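Local coordinates for protein VIN1 (Oscarella pearsei, PDB 6BFI) that binds actin filaments, as a sponge homolog of vinculin, and may take part in adhesion between cells, at residues K149-E154 against A158-N163; I364-A369 against S496-K501; V372-V377 against E504-A509. One frame throughout, in Å; residues are numbered along the deposited sequence.

Interaction 1: K149-E154 against A158-N163; sequences KVIDVE and ATFLQN
I151 pushes its side chain against F160 where the chain turns from helix 102-145 into helix 154-178, an interhelical connection of the all-helical vinculin fold. I151 folds the loop onto the helix, while a backbone bond from A158 to E154 starts that helix. The isoleucine branches at CB: CG2 is anti to the backbone N, and CG1, beside that nitrogen (chi1 -56°), carries the arm that ends on the ring. CG1 runs on fully extended to CD1, and this terminal methyl does the touching. It sits 3.5 Å from F160 CD2 and 3.7 Å from F160 CB, spanning the root of the ring and one ortho carbon at an oblique approach, with the two side chains crossing at about a right angle. An apolar residue suits this buried site, and the extended CG1-CD1 arm gives it the reach to meet the ring although the CA atoms of I151 and F160 are 8.4 Å apart. I209 of helix 185-215 touches both side chains, and the ring of Y144 meets that of F160, so the pair packs between the loop, helix 154-178 and helix 185-215. At the outer edge, V153 takes the N-cap position and the first helical turn begins at E154. Here A158, small and exposed, gives its N-H to E154 O at 2.9 Å, the first-turn helical bond, and A158 CB lies 3.4 Å from E154 O.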
loop_
_atom_site.group_PDB
_atom_site.type_symbol
_atom_site.label_atom_id
_atom_site.label_comp_id
_atom_site.label_asym_id
_atom_site.label_seq_id
_atom_site.Cartn_x
_atom_site.Cartn_y
_atom_site.Cartn_z
ATOM N N LYS A 149 -16.347 -4.433 -31.939
ATOM C CA LYS A 149 -17.386 -5.442 -31.757
ATOM C C LYS A 149 -18.059 -5.846 -33.064
ATOM O O LYS A 149 -18.735 -6.879 -33.100
ATOM C CB LYS A 149 -18.433 -4.938 -30.763
ATOM C CG LYS A 149 -17.850 -4.520 -29.429
ATOM C CD LYS A 149 -18.929 -4.270 -28.390
ATOM C CE LYS A 149 -18.310 -3.934 -27.041
ATOM N NZ LYS A 149 -19.335 -3.784 -25.974
ATOM N N VAL A 150 -17.895 -5.065 -34.136
ATOM C CA VAL A 150 -18.522 -5.377 -35.418
ATOM C C VAL A 150 -17.544 -5.990 -36.411
ATOM O O VAL A 150 -17.920 -6.244 -37.563
ATOM C CB VAL A 150 -19.188 -4.126 -36.027
ATOM C CG1 VAL A 150 -20.360 -4.515 -36.919
ATOM C CG2 VAL A 150 -19.647 -3.177 -34.932
ATOM N N ILE A 151 -16.306 -6.243 -36.003
ATOM C CA ILE A 151 -15.306 -6.803 -36.906
ATOM C C ILE A 151 -15.585 -8.286 -37.112
ATOM O O ILE A 151 -15.709 -9.049 -36.148
ATOM C CB ILE A 151 -13.889 -6.577 -36.360
ATOM C CG1 ILE A 151 -13.641 -5.089 -36.109
ATOM C CG2 ILE A 151 -12.852 -7.137 -37.323
ATOM C CD1 ILE A 151 -12.255 -4.795 -35.575
ATOM N N ASP A 152 -15.681 -8.699 -38.376
ATOM C CA ASP A 152 -15.888 -10.100 -38.724
ATOM C C ASP A 152 -14.907 -10.638 -39.753
ATOM O O ASP A 152 -14.788 -11.864 -39.875
ATOM C CB ASP A 152 -17.315 -10.322 -39.246
ATOM C CG ASP A 152 -18.313 -10.574 -38.131
ATOM O OD1 ASP A 152 -18.206 -9.929 -37.067
ATOM O OD2 ASP A 152 -19.204 -11.427 -38.319
ATOM N N VAL A 153 -14.216 -9.781 -40.500
ATOM C CA VAL A 153 -13.202 -10.201 -41.459
ATOM C C VAL A 153 -11.911 -9.468 -41.125
ATOM O O VAL A 153 -11.931 -8.338 -40.625
ATOM C CB VAL A 153 -13.635 -9.927 -42.917
ATOM C CG1 VAL A 153 -12.758 -10.701 -43.896
ATOM C CG2 VAL A 153 -15.101 -10.284 -43.116
ATOM N N GLU A 154 -10.779 -10.119 -41.404
ATOM C CA GLU A 154 -9.482 -9.548 -41.059
ATOM C C GLU A 154 -9.179 -8.254 -41.805
ATOM O O GLU A 154 -8.229 -7.558 -41.433
ATOM C CB GLU A 154 -8.373 -10.573 -41.314
ATOM C CG GLU A 154 -8.137 -11.517 -40.140
ATOM C CD GLU A 154 -7.092 -12.575 -40.433
ATOM O OE1 GLU A 154 -6.927 -12.941 -41.618
ATOM O OE2 GLU A 154 -6.430 -13.040 -39.479
ATOM N N ALA A 158 -7.784 -5.111 -39.933
ATOM C CA ALA A 158 -6.619 -4.378 -40.419
ATOM C C ALA A 158 -6.865 -2.875 -40.385
ATOM O O ALA A 158 -6.063 -2.117 -39.826
ATOM C CB ALA A 158 -6.260 -4.837 -41.833
ATOM N N THR A 159 -7.978 -2.425 -40.972
ATOM C CA THR A 159 -8.280 -0.995 -40.989
ATOM C C THR A 159 -8.480 -0.458 -39.575
ATOM O O THR A 159 -7.921 0.583 -39.205
ATOM C CB THR A 159 -9.521 -0.730 -41.839
ATOM O OG1 THR A 159 -10.665 -1.320 -41.209
ATOM C CG2 THR A 159 -9.350 -1.329 -43.231
ATOM N N PHE A 160 -9.286 -1.158 -38.773
ATOM C CA PHE A 160 -9.491 -0.771 -37.381
ATOM C C PHE A 160 -8.169 -0.700 -36.631
ATOM O O PHE A 160 -7.945 0.225 -35.843
ATOM C CB PHE A 160 -10.447 -1.758 -36.709
ATOM C CG PHE A 160 -10.370 -1.763 -35.207
ATOM C CD1 PHE A 160 -11.078 -0.837 -34.460
ATOM C CD2 PHE A 160 -9.603 -2.709 -34.541
ATOM C CE1 PHE A 160 -11.013 -0.846 -33.079
ATOM C CE2 PHE A 160 -9.535 -2.723 -33.164
ATOM C CZ PHE A 160 -10.240 -1.791 -32.431
ATOM N N LEU A 161 -7.279 -1.667 -36.865
ATOM C CA LEU A 161 -5.972 -1.654 -36.218
ATOM C C LEU A 161 -5.182 -0.410 -36.610
ATOM O O LEU A 161 -4.658 0.307 -35.747
ATOM C CB LEU A 161 -5.205 -2.928 -36.581
ATOM C CG LEU A 161 -4.095 -3.462 -35.671
ATOM C CD1 LEU A 161 -3.738 -4.882 -36.083
ATOM C CD2 LEU A 161 -2.853 -2.582 -35.693
ATOM N N GLN A 162 -5.094 -0.133 -37.914
ATOM C CA GLN A 162 -4.340 1.021 -38.385
ATOM C C GLN A 162 -4.981 2.345 -37.992
ATOM O O GLN A 162 -4.327 3.386 -38.111
ATOM C CB GLN A 162 -4.164 0.961 -39.904
ATOM C CG GLN A 162 -5.274 1.634 -40.693
ATOM C CD GLN A 162 -5.016 1.612 -42.187
ATOM O OE1 GLN A 162 -4.402 0.681 -42.708
ATOM N NE2 GLN A 162 -5.478 2.647 -42.883
ATOM N N ASN A 163 -6.237 2.337 -37.543
ATOM C CA ASN A 163 -6.826 3.530 -36.948
ATOM C C ASN A 163 -6.624 3.594 -35.441
ATOM O O ASN A 163 -6.630 4.692 -34.870
ATOM C CB ASN A 163 -8.324 3.604 -37.256
ATOM C CG ASN A 163 -8.616 3.554 -38.739
ATOM O OD1 ASN A 163 -7.715 3.684 -39.566
ATOM N ND2 ASN A 163 -9.886 3.367 -39.085
#

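Interaction 2: I364-A369 against S496-K501; sequences IRKALA and SLEFMK
K366 lays its aliphatic chain across the carboxylate end of E498, the two side chains crossing at about a right angle where helices 344-375 and 496-519 pack. The axes of the two short segments come within 8.6 Å at a signed crossing angle of -61°. The lysine leaves its helix with CG anti to the backbone N (chi1 -166°) and stays extended, which draws its methylenes past E498 OE1 in sequence: K366 CG and CD each lie 3.2 Å from that oxygen. E498, by contrast, is folded, and the bend at chi2 (-64°) sets OE1 against the lysine methylenes. Next to this pair the surfaces fit closely because A369 is small. Its CB points into the interface and meets E498 CB at 3.8 Å, while the same methyl lies 3.8 Å from F499 N. F499 stands to the side of this methyl, and its CD2 comes within 4.0 Å of A369 O; the F499 side chain also touches V544 of helix 524-550. Each residue suits its place: the long lysine lies over the carboxylate at the more exposed margin, and the alanine allows close approach of the helices. The glutamate is buried, yet E498 OE2 accepts a hydrogen bond from Q362 NE2, one turn before K366, which satisfies that oxygen, while the lysine methylenes cover OE1. K366 NZ remains 4.0 Å from E498 OE1, beyond a salt bridge, so the ammonium probably stabilises the buried negative charge through longer-range attraction.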
loop_
_atom_site.group_PDB
_atom_site.type_symbol
_atom_site.label_atom_id
_atom_site.label_comp_id
_atom_site.label_asym_id
_atom_site.label_seq_id
_atom_site.Cartn_x
_atom_site.Cartn_y
_atom_site.Cartn_z
ATOM N N ILE A 364 -2.438 -18.550 15.045
ATOM C CA ILE A 364 -3.105 -17.896 13.922
ATOM C C ILE A 364 -2.160 -17.817 12.729
ATOM O O ILE A 364 -2.531 -18.144 11.591
ATOM C CB ILE A 364 -3.614 -16.505 14.337
ATOM C CG1 ILE A 364 -4.822 -16.642 15.265
ATOM C CG2 ILE A 364 -3.962 -15.673 13.115
ATOM C CD1 ILE A 364 -5.382 -15.317 15.734
ATOM N N ARG A 365 -0.914 -17.398 12.975
ATOM C CA ARG A 365 0.076 -17.396 11.902
ATOM C C ARG A 365 0.272 -18.794 11.325
ATOM O O ARG A 365 0.395 -18.959 10.104
ATOM C CB ARG A 365 1.402 -16.833 12.412
ATOM C CG ARG A 365 1.368 -15.342 12.679
ATOM C CD ARG A 365 2.764 -14.750 12.669
ATOM N NE ARG A 365 3.526 -15.124 13.855
ATOM C CZ ARG A 365 3.566 -14.402 14.970
ATOM N NH1 ARG A 365 2.885 -13.265 15.048
ATOM N NH2 ARG A 365 4.285 -14.813 16.005
ATOM N N LYS A 366 0.291 -19.814 12.186
ATOM C CA LYS A 366 0.459 -21.182 11.703
ATOM C C LYS A 366 -0.729 -21.614 10.851
ATOM O O LYS A 366 -0.558 -22.323 9.852
ATOM C CB LYS A 366 0.656 -22.133 12.886
ATOM C CG LYS A 366 1.176 -23.510 12.496
ATOM C CD LYS A 366 1.810 -24.219 13.689
ATOM C CE LYS A 366 2.662 -25.401 13.245
ATOM N NZ LYS A 366 3.481 -25.963 14.360
ATOM N N ALA A 367 -1.938 -21.188 11.221
ATOM C CA ALA A 367 -3.117 -21.545 10.439
ATOM C C ALA A 367 -3.080 -20.891 9.065
ATOM O O ALA A 367 -3.407 -21.534 8.058
ATOM C CB ALA A 367 -4.387 -21.154 11.191
ATOM N N LEU A 368 -2.679 -19.619 8.999
ATOM C CA LEU A 368 -2.563 -18.968 7.696
ATOM C C LEU A 368 -1.490 -19.632 6.840
ATOM O O LEU A 368 -1.699 -19.876 5.643
ATOM C CB LEU A 368 -2.270 -17.477 7.869
ATOM C CG LEU A 368 -3.499 -16.565 7.859
ATOM C CD1 LEU A 368 -4.459 -16.929 8.982
ATOM C CD2 LEU A 368 -3.081 -15.103 7.948
ATOM N N ALA A 369 -0.337 -19.944 7.440
ATOM C CA ALA A 369 0.703 -20.654 6.704
ATOM C C ALA A 369 0.223 -22.020 6.233
ATOM O O ALA A 369 0.671 -22.511 5.191
ATOM C CB ALA A 369 1.956 -20.799 7.566
ATOM N N SER A 496 7.432 -17.214 7.313
ATOM C CA SER A 496 8.074 -18.243 6.504
ATOM C C SER A 496 8.482 -19.449 7.340
ATOM O O SER A 496 8.416 -20.587 6.862
ATOM C CB SER A 496 9.281 -17.656 5.781
ATOM O OG SER A 496 8.868 -16.666 4.853
ATOM N N LEU A 497 8.916 -19.223 8.585
ATOM C CA LEU A 497 9.294 -20.339 9.447
ATOM C C LEU A 497 8.120 -21.282 9.674
ATOM O O LEU A 497 8.287 -22.508 9.674
ATOM C CB LEU A 497 9.830 -19.813 10.779
ATOM C CG LEU A 497 10.140 -20.848 11.865
ATOM C CD1 LEU A 497 11.079 -21.930 11.344
ATOM C CD2 LEU A 497 10.737 -20.170 13.086
ATOM N N GLU A 498 6.921 -20.727 9.862
ATOM C CA GLU A 498 5.739 -21.571 10.003
ATOM C C GLU A 498 5.459 -22.346 8.721
ATOM O O GLU A 498 5.066 -23.517 8.772
ATOM C CB GLU A 498 4.527 -20.727 10.400
ATOM C CG GLU A 498 4.577 -20.188 11.819
ATOM C CD GLU A 498 4.564 -21.283 12.873
ATOM O OE1 GLU A 498 4.220 -22.438 12.547
ATOM O OE2 GLU A 498 4.900 -20.987 14.038
ATOM N N PHE A 499 5.658 -21.709 7.560
ATOM C CA PHE A 499 5.499 -22.424 6.297
ATOM C C PHE A 499 6.480 -23.585 6.201
ATOM O O PHE A 499 6.123 -24.672 5.733
ATOM C CB PHE A 499 5.682 -21.467 5.113
ATOM C CG PHE A 499 5.364 -22.084 3.772
ATOM C CD1 PHE A 499 6.324 -22.804 3.075
ATOM C CD2 PHE A 499 4.106 -21.936 3.208
ATOM C CE1 PHE A 499 6.034 -23.373 1.849
ATOM C CE2 PHE A 499 3.807 -22.501 1.975
ATOM C CZ PHE A 499 4.773 -23.219 1.295
ATOM N N MET A 500 7.719 -23.376 6.652
ATOM C CA MET A 500 8.715 -24.440 6.588
ATOM C C MET A 500 8.402 -25.564 7.566
ATOM O O MET A 500 8.668 -26.733 7.265
ATOM C CB MET A 500 10.111 -23.876 6.851
ATOM C CG MET A 500 10.566 -22.849 5.826
ATOM S SD MET A 500 10.364 -23.427 4.126
ATOM C CE MET A 500 10.903 -21.986 3.206
ATOM N N LYS A 501 7.838 -25.240 8.733
ATOM C CA LYS A 501 7.451 -26.286 9.676
ATOM C C LYS A 501 6.279 -27.099 9.138
ATOM O O LYS A 501 6.341 -28.333 9.079
ATOM C CB LYS A 501 7.098 -25.674 11.034
ATOM C CG LYS A 501 8.297 -25.240 11.868
ATOM C CD LYS A 501 7.852 -24.628 13.192
ATOM C CE LYS A 501 9.041 -24.324 14.093
ATOM N NZ LYS A 501 8.628 -23.617 15.338
#

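Interaction 3: V372-V377 against E504-A509; sequences VATDFV and EARIQA
T374 OG1 is held by its own helix and crowded by the other: it hydrogen-bonds to E370 O one turn earlier, while R506 NH2 lies 2.8 Å from T374 OG1 at an angle too poor for a hydrogen bond. With OG1 beside the backbone N (chi1 -60°), the hydroxyl is turned back along the helix to that carbonyl, the usual way a threonine satisfies itself inside a helix. T374 and R506 cross at about a right angle. The arginine reaches over from helix 496-519 and bends at chi3 (111°), which swings its guanidinium against helix 344-375 near its C-terminal end. One face of that flat group rests over A373 CB and T374 N. R506 NH2 also packs on the threonine, 3.6 Å from T374 CB, and R506 NH1 lies 3.4 Å from A373 O. A long side chain suits the 9.1 Å separation of the nearest CA atoms, those of A373 and R506. A373 in turn is compact enough for the planar group to settle on it, with its CB 4.1 Å from R506 NH1. F376 is the first residue to leave helical phi/psi, so the arginine's positive charge lies near a helix C-terminus, where the helix dipole would probably favour it. D375 OD2 forms salt bridges with R371 of its own helix and R416 of helix 399-427, while R506 also packs on Q537 of helix 524-550. A long arginine reaching from one helix to the other belongs to the helix-to-helix packing of the multi-bundle vinculin fold.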
loop_
_atom_site.group_PDB
_atom_site.type_symbol
_atom_site.label_atom_id
_atom_site.label_comp_id
_atom_site.label_asym_id
_atom_site.label_seq_id
_atom_site.Cartn_x
_atom_site.Cartn_y
_atom_site.Cartn_z
ATOM N N VAL A 372 -1.975 -21.476 3.169
ATOM C CA VAL A 372 -1.116 -21.232 2.013
ATOM C C VAL A 372 -0.461 -22.529 1.547
ATOM O O VAL A 372 -0.391 -22.805 0.343
ATOM C CB VAL A 372 -0.075 -20.151 2.341
ATOM C CG1 VAL A 372 0.918 -20.002 1.201
ATOM C CG2 VAL A 372 -0.774 -18.838 2.623
ATOM N N ALA A 373 0.018 -23.347 2.489
ATOM C CA ALA A 373 0.646 -24.612 2.119
ATOM C C ALA A 373 -0.320 -25.531 1.380
ATOM O O ALA A 373 0.105 -26.321 0.530
ATOM C CB ALA A 373 1.196 -25.313 3.359
ATOM N N THR A 374 -1.616 -25.441 1.683
ATOM C CA THR A 374 -2.583 -26.316 1.030
ATOM C C THR A 374 -3.026 -25.762 -0.319
ATOM O O THR A 374 -3.051 -26.487 -1.321
ATOM C CB THR A 374 -3.796 -26.524 1.936
ATOM O OG1 THR A 374 -3.375 -27.123 3.168
ATOM C CG2 THR A 374 -4.817 -27.428 1.257
ATOM N N ASP A 375 -3.378 -24.476 -0.366
ATOM C CA ASP A 375 -4.052 -23.939 -1.544
ATOM C C ASP A 375 -3.089 -23.581 -2.673
ATOM O O ASP A 375 -3.477 -23.636 -3.845
ATOM C CB ASP A 375 -4.884 -22.718 -1.151
ATOM C CG ASP A 375 -5.918 -23.035 -0.081
ATOM O OD1 ASP A 375 -6.219 -24.230 0.134
ATOM O OD2 ASP A 375 -6.438 -22.085 0.544
ATOM N N PHE A 376 -1.846 -23.221 -2.359
ATOM C CA PHE A 376 -0.876 -22.821 -3.369
ATOM C C PHE A 376 0.114 -23.928 -3.708
ATOM O O PHE A 376 1.172 -23.647 -4.280
ATOM C CB PHE A 376 -0.117 -21.573 -2.912
ATOM C CG PHE A 376 -0.917 -20.309 -2.989
ATOM C CD1 PHE A 376 -1.816 -19.979 -1.986
ATOM C CD2 PHE A 376 -0.762 -19.442 -4.056
ATOM C CE1 PHE A 376 -2.552 -18.807 -2.054
ATOM C CE2 PHE A 376 -1.494 -18.272 -4.131
ATOM C CZ PHE A 376 -2.390 -17.954 -3.129
ATOM N N VAL A 377 -0.205 -25.180 -3.371
ATOM C CA VAL A 377 0.728 -26.268 -3.628
ATOM C C VAL A 377 0.851 -26.569 -5.118
ATOM O O VAL A 377 1.870 -27.121 -5.557
ATOM C CB VAL A 377 0.309 -27.526 -2.843
ATOM C CG1 VAL A 377 -0.939 -28.156 -3.453
ATOM C CG2 VAL A 377 1.448 -28.529 -2.787
ATOM N N GLU A 504 7.337 -29.118 6.315
ATOM C CA GLU A 504 8.193 -30.217 6.748
ATOM C C GLU A 504 7.362 -31.378 7.276
ATOM O O GLU A 504 7.632 -32.543 6.958
ATOM C CB GLU A 504 9.176 -29.725 7.813
ATOM C CG GLU A 504 10.272 -30.719 8.184
ATOM C CD GLU A 504 11.150 -30.222 9.321
ATOM O OE1 GLU A 504 10.789 -29.203 9.949
ATOM O OE2 GLU A 504 12.199 -30.847 9.591
ATOM N N ALA A 505 6.332 -31.079 8.072
ATOM C CA ALA A 505 5.488 -32.136 8.621
ATOM C C ALA A 505 4.682 -32.823 7.524
ATOM O O ALA A 505 4.655 -34.058 7.438
ATOM C CB ALA A 505 4.563 -31.563 9.694
ATOM N N ARG A 506 4.016 -32.036 6.673
ATOM C CA ARG A 506 3.218 -32.614 5.596
ATOM C C ARG A 506 4.083 -33.437 4.648
ATOM O O ARG A 506 3.683 -34.525 4.218
ATOM C CB ARG A 506 2.482 -31.508 4.837
ATOM C CG ARG A 506 1.347 -30.875 5.628
ATOM C CD ARG A 506 0.918 -29.534 5.048
ATOM N NE ARG A 506 -0.410 -29.579 4.443
ATOM C CZ ARG A 506 -0.648 -29.411 3.145
ATOM N NH1 ARG A 506 0.356 -29.178 2.307
ATOM N NH2 ARG A 506 -1.890 -29.468 2.685
ATOM N N ILE A 507 5.278 -32.939 4.324
ATOM C CA ILE A 507 6.186 -33.693 3.466
ATOM C C ILE A 507 6.640 -34.972 4.161
ATOM O O ILE A 507 6.805 -36.013 3.518
ATOM C CB ILE A 507 7.377 -32.813 3.042
ATOM C CG1 ILE A 507 6.940 -31.810 1.973
ATOM C CG2 ILE A 507 8.524 -33.663 2.516
ATOM C CD1 ILE A 507 8.011 -30.813 1.599
ATOM N N GLN A 508 6.833 -34.923 5.483
ATOM C CA GLN A 508 7.188 -36.134 6.220
ATOM C C GLN A 508 6.083 -37.179 6.122
ATOM O O GLN A 508 6.348 -38.356 5.847
ATOM C CB GLN A 508 7.479 -35.804 7.684
ATOM C CG GLN A 508 8.875 -35.271 7.948
ATOM C CD GLN A 508 9.125 -35.022 9.422
ATOM O OE1 GLN A 508 8.439 -35.578 10.281
ATOM N NE2 GLN A 508 10.106 -34.179 9.723
ATOM N N ALA A 509 4.833 -36.765 6.341
ATOM C CA ALA A 509 3.721 -37.710 6.275
ATOM C C ALA A 509 3.548 -38.272 4.867
ATOM O O ALA A 509 3.330 -39.478 4.695
ATOM C CB ALA A 509 2.432 -37.038 6.745
#

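Overall arrangement
Interaction 1 comes first along the chain and stands apart, its centre 52 Å from that of interaction 2 and 49 Å from that of interaction 3. It is a local contact across one interhelical turn. Interactions 2 and 3 both join helix 344-375 to helix 496-519, about 127 residues away in sequence, and their segments alternate along the chain. Their centres are about 10 Å apart, and they meet directly where F499 CE2 packs on A373 CA at 3.8 Å. The backbones draw closest at interaction 2 and diverge toward interaction 3, where a long side chain reaches across. Interactions 2 and 3 thus form one continuous helix packing, whereas interaction 1 lies at an outlying connection.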